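Local coordinates for photosystem II assembly protein Ycf48 (Thermosynechococcus elongatus, PDB 5OJ5) that probably assists early steps of photosystem II assembly and the replacement of photodamaged D1, and interacts with D1 through D1's C-terminal extension, at residues L275-R278 and E282-L285; L293-Q296 and T301-Q304. All coordinates share one frame; numbering follows the deposited sequence.

Contact 1: residues L275-R278 and E282-L285; sequences LAYR and EVWL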
# COMPACT_ATOMS: atom_id res chain seq x y z
N LEU A 275 4.64 -7.07 0.96
CA LEU A 275 4.22 -8.46 0.95
C LEU A 275 2.71 -8.44 0.77
O LEU A 275 2.02 -7.67 1.47
CB LEU A 275 4.60 -9.11 2.29
CG LEU A 275 4.31 -10.60 2.46
CD1 LEU A 275 5.23 -11.17 3.52
CD2 LEU A 275 2.89 -10.86 2.87
N ALA A 276 2.17 -9.22 -0.15
CA ALA A 276 0.73 -9.28 -0.31
C ALA A 276 0.29 -10.64 -0.79
O ALA A 276 1.00 -11.31 -1.54
CB ALA A 276 0.23 -8.21 -1.30
N TYR A 277 -0.91 -11.03 -0.38
CA TYR A 277 -1.50 -12.31 -0.74
C TYR A 277 -2.41 -12.17 -1.95
O TYR A 277 -3.31 -11.32 -1.97
CB TYR A 277 -2.32 -12.87 0.42
CG TYR A 277 -1.52 -13.33 1.61
CD1 TYR A 277 -1.41 -14.68 1.89
CD2 TYR A 277 -0.85 -12.42 2.45
CE1 TYR A 277 -0.68 -15.11 2.99
CE2 TYR A 277 -0.11 -12.87 3.54
CZ TYR A 277 -0.03 -14.21 3.81
OH TYR A 277 0.70 -14.61 4.90
N ARG A 278 -2.22 -13.01 -2.95
CA ARG A 278 -3.20 -13.11 -4.03
C ARG A 278 -4.35 -14.01 -3.63
O ARG A 278 -5.50 -13.78 -4.04
CB ARG A 278 -2.51 -13.63 -5.31
CG ARG A 278 -3.46 -13.58 -6.50
CD ARG A 278 -2.80 -14.07 -7.78
NE ARG A 278 -2.50 -15.49 -7.78
CZ ARG A 278 -3.37 -16.44 -8.09
NH1 ARG A 278 -4.61 -16.10 -8.45
NH2 ARG A 278 -2.99 -17.70 -8.05
N GLU A 282 -1.06 -18.18 -1.72
CA GLU A 282 -0.09 -17.62 -2.66
C GLU A 282 0.26 -16.21 -2.24
O GLU A 282 -0.59 -15.30 -2.26
CB GLU A 282 -0.60 -17.69 -4.10
CG GLU A 282 0.47 -17.25 -5.04
CD GLU A 282 0.02 -17.25 -6.47
OE1 GLU A 282 -0.46 -18.30 -6.95
OE2 GLU A 282 0.12 -16.21 -7.15
N VAL A 283 1.52 -16.02 -1.90
CA VAL A 283 2.03 -14.78 -1.35
C VAL A 283 3.11 -14.25 -2.27
O VAL A 283 3.93 -15.02 -2.77
CB VAL A 283 2.66 -15.01 0.04
CG1 VAL A 283 2.75 -13.66 0.77
CG2 VAL A 283 1.89 -16.06 0.86
N TRP A 284 3.12 -12.94 -2.48
CA TRP A 284 4.14 -12.26 -3.26
C TRP A 284 4.92 -11.31 -2.35
O TRP A 284 4.37 -10.68 -1.44
CB TRP A 284 3.50 -11.52 -4.43
CG TRP A 284 3.01 -12.46 -5.48
CD1 TRP A 284 1.81 -13.12 -5.50
CD2 TRP A 284 3.77 -12.94 -6.61
NE1 TRP A 284 1.77 -13.95 -6.61
CE2 TRP A 284 2.95 -13.85 -7.30
CE3 TRP A 284 5.05 -12.65 -7.10
CZ2 TRP A 284 3.37 -14.49 -8.48
CZ3 TRP A 284 5.48 -13.31 -8.25
CH2 TRP A 284 4.62 -14.20 -8.94
N LEU A 285 6.21 -11.19 -2.63
CA LEU A 285 7.14 -10.42 -1.83
C LEU A 285 7.99 -9.62 -2.79
O LEU A 285 8.69 -10.18 -3.63
CB LEU A 285 7.97 -11.39 -0.97
CG LEU A 285 9.01 -10.78 -0.05
CD1 LEU A 285 8.38 -9.93 1.04
CD2 LEU A 285 9.80 -11.91 0.59

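Contact 2: residues L293-Q296 and T301-Q304; sequences LCSQ and TWQQ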
# COMPACT_ATOMS: atom_id res chain seq x y z
N LEU A 293 9.41 -12.31 -5.40
CA LEU A 293 9.34 -13.71 -5.03
C LEU A 293 7.89 -14.10 -4.80
O LEU A 293 7.04 -13.27 -4.45
CB LEU A 293 10.12 -13.97 -3.75
CG LEU A 293 11.56 -13.44 -3.66
CD1 LEU A 293 12.20 -13.96 -2.34
CD2 LEU A 293 12.42 -13.64 -4.83
N CYS A 294 7.63 -15.40 -4.97
CA CYS A 294 6.33 -15.98 -4.73
C CYS A 294 6.46 -17.22 -3.87
O CYS A 294 7.32 -18.07 -4.11
CB CYS A 294 5.64 -16.33 -6.04
SG CYS A 294 4.06 -17.12 -5.91
N SER A 295 5.57 -17.33 -2.89
CA SER A 295 5.41 -18.55 -2.11
C SER A 295 4.03 -19.12 -2.41
O SER A 295 3.03 -18.39 -2.42
CB SER A 295 5.52 -18.21 -0.63
OG SER A 295 5.18 -19.37 0.13
N GLN A 296 3.97 -20.42 -2.62
CA GLN A 296 2.71 -21.11 -2.87
C GLN A 296 2.28 -21.92 -1.66
O GLN A 296 1.27 -22.63 -1.73
CB GLN A 296 2.82 -21.97 -4.15
CG GLN A 296 2.98 -21.06 -5.38
CD GLN A 296 3.26 -21.78 -6.67
OE1 GLN A 296 2.35 -22.22 -7.34
NE2 GLN A 296 4.54 -21.84 -7.05
N THR A 301 8.10 -21.26 1.95
CA THR A 301 9.19 -21.38 0.99
C THR A 301 8.89 -20.53 -0.21
O THR A 301 7.73 -20.25 -0.54
CB THR A 301 9.45 -22.80 0.54
OG1 THR A 301 8.36 -23.29 -0.23
CG2 THR A 301 9.67 -23.71 1.74
N TRP A 302 9.95 -20.10 -0.85
CA TRP A 302 9.86 -19.06 -1.85
C TRP A 302 10.60 -19.46 -3.11
O TRP A 302 11.61 -20.15 -3.08
CB TRP A 302 10.49 -17.75 -1.29
CG TRP A 302 9.69 -17.23 -0.11
CD1 TRP A 302 9.81 -17.60 1.19
CD2 TRP A 302 8.61 -16.29 -0.18
NE1 TRP A 302 8.87 -16.92 1.95
CE2 TRP A 302 8.12 -16.13 1.13
CE3 TRP A 302 7.98 -15.59 -1.21
CZ2 TRP A 302 7.07 -15.29 1.44
CZ3 TRP A 302 6.93 -14.75 -0.91
CH2 TRP A 302 6.48 -14.60 0.41
N GLN A 303 10.11 -18.94 -4.21
CA GLN A 303 10.75 -19.06 -5.49
C GLN A 303 10.83 -17.66 -6.08
O GLN A 303 10.02 -16.78 -5.76
CB GLN A 303 9.97 -20.01 -6.40
CG GLN A 303 10.00 -21.44 -5.86
CD GLN A 303 9.33 -22.47 -6.76
OE1 GLN A 303 8.60 -22.12 -7.69
NE2 GLN A 303 9.61 -23.77 -6.50
N GLN A 304 11.80 -17.45 -6.94
CA GLN A 304 12.03 -16.13 -7.48
C GLN A 304 11.42 -15.99 -8.88
O GLN A 304 11.55 -16.90 -9.70
CB GLN A 304 13.52 -15.79 -7.56
CG GLN A 304 13.78 -14.41 -8.10
CD GLN A 304 15.16 -13.91 -7.80
OE1 GLN A 304 16.07 -14.68 -7.49
NE2 GLN A 304 15.32 -12.60 -7.89
O HOH W 1 6.37 -22.02 -2.46

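Contact 1: residues L275-R278 and E282-L285
Arg278 reaches across the turn to Glu282 and forms a side-on, two-pronged salt bridge with its carboxylate. Its CB starts at the edge of the Trp284 indole, 4.4 Å from Trp284 CD1. The chain runs extended, then bends about the CG–CD bond (chi3 68°), where CD passes 3.7 Å from Glu282 OE2. That bend turns the guanidinium edge to the acid: NE donates to Glu282 OE2 and NH2 to Glu282 OE1, each at 2.8 Å. Both oxygens are met from above the carboxylate plane, which is turned 58° from the guanidinium. NH1 donates a hydrogen bond to the backbone carbonyl Pro323 O. Arginine's length suits it to both partners. Trp284 NE1 also donates to Glu282 OE2 (2.8 Å), on its anti lone pair, so two donors hold that oxygen and probably favour the charged acid.

On the other face Leu275, Tyr277, Val283 and Leu285 meet through carbon atoms. Branched Val283 spreads two methyls: CG1 sits over the Tyr277 ring, 4.0 Å from its centroid, and CG2 lies 3.5 Å from Tyr277 CE1. Leu275 CD2 approaches Val283 CG1 to 3.5 Å. Small Ala276, paired with Trp284 by two backbone hydrogen bonds, lets Ile318 and Phe320 come close, while Leu275 touches Trp239 and Leu285 touches Ile241. This is the antiparallel hairpin of the first two strands in a beta-propeller blade, packed between strands 238-242 and 317-320.

Contact 2: residues L293-Q296 and T301-Q304
Strands 293-295 and 303-304 run antiparallel, with Cys294 and Gln303 as a hydrogen-bonded pair joined by two backbone bonds of 2.9 Å, Cys294 N to Gln303 O and Gln303 N to Cys294 O. Beyond them, the Trp302 indole folds back across the strand. Ser295 CB stands over its six-membered ring, 3.5 Å from the centroid and almost on the ring normal, a CH-pi contact that a residue as slim as serine allows so close. Leu293 CB meets Trp302 CE3 obliquely at 3.7 Å, while Leu293 CD2 crosses the aliphatic Gln304 chain, 3.6 Å from Gln304 CG; the glutamine thus lends methylenes to the leucine.

With its hydroxyl anti to the backbone N (chi1 172°), Ser295 places OG 2.8 Å from Thr301 O and accepts a hydrogen bond from Gly299 N. A water accepts from Gln296 N and donates to Thr301 O, bridging the hairpin where its strands part. Thr301 OG1 is hydrogen-bonded to Asp297 OD2, tying the threonine to the acid of the turn. The sequence pattern of Ser295, Asp297, Gly299, Thr301 and Trp302, set on a beta hairpin, is the hallmark of an Asp-box (BNR repeat), here joining the last two strands of a propeller blade.

Contacts 1 and 2 are successive hairpins of one four-stranded antiparallel blade, with centres about 9 Å apart. They come in series along the chain, and the strand order 272-277, 283-287, 292-295, 303-304 is also the order across the sheet. The two middle strands join the contacts through probable backbone hydrogen bonds, Val283 O to Ser295 N and Leu285 O to Leu293 N, and Trp302 reaches back to pack on Leu285. The centre of contact 1 lies about 12 Å, and that of contact 2 about 20 Å, from the centre of the chain, consistent with a blade running outward from the pore of the seven-bladed torus toward its rim.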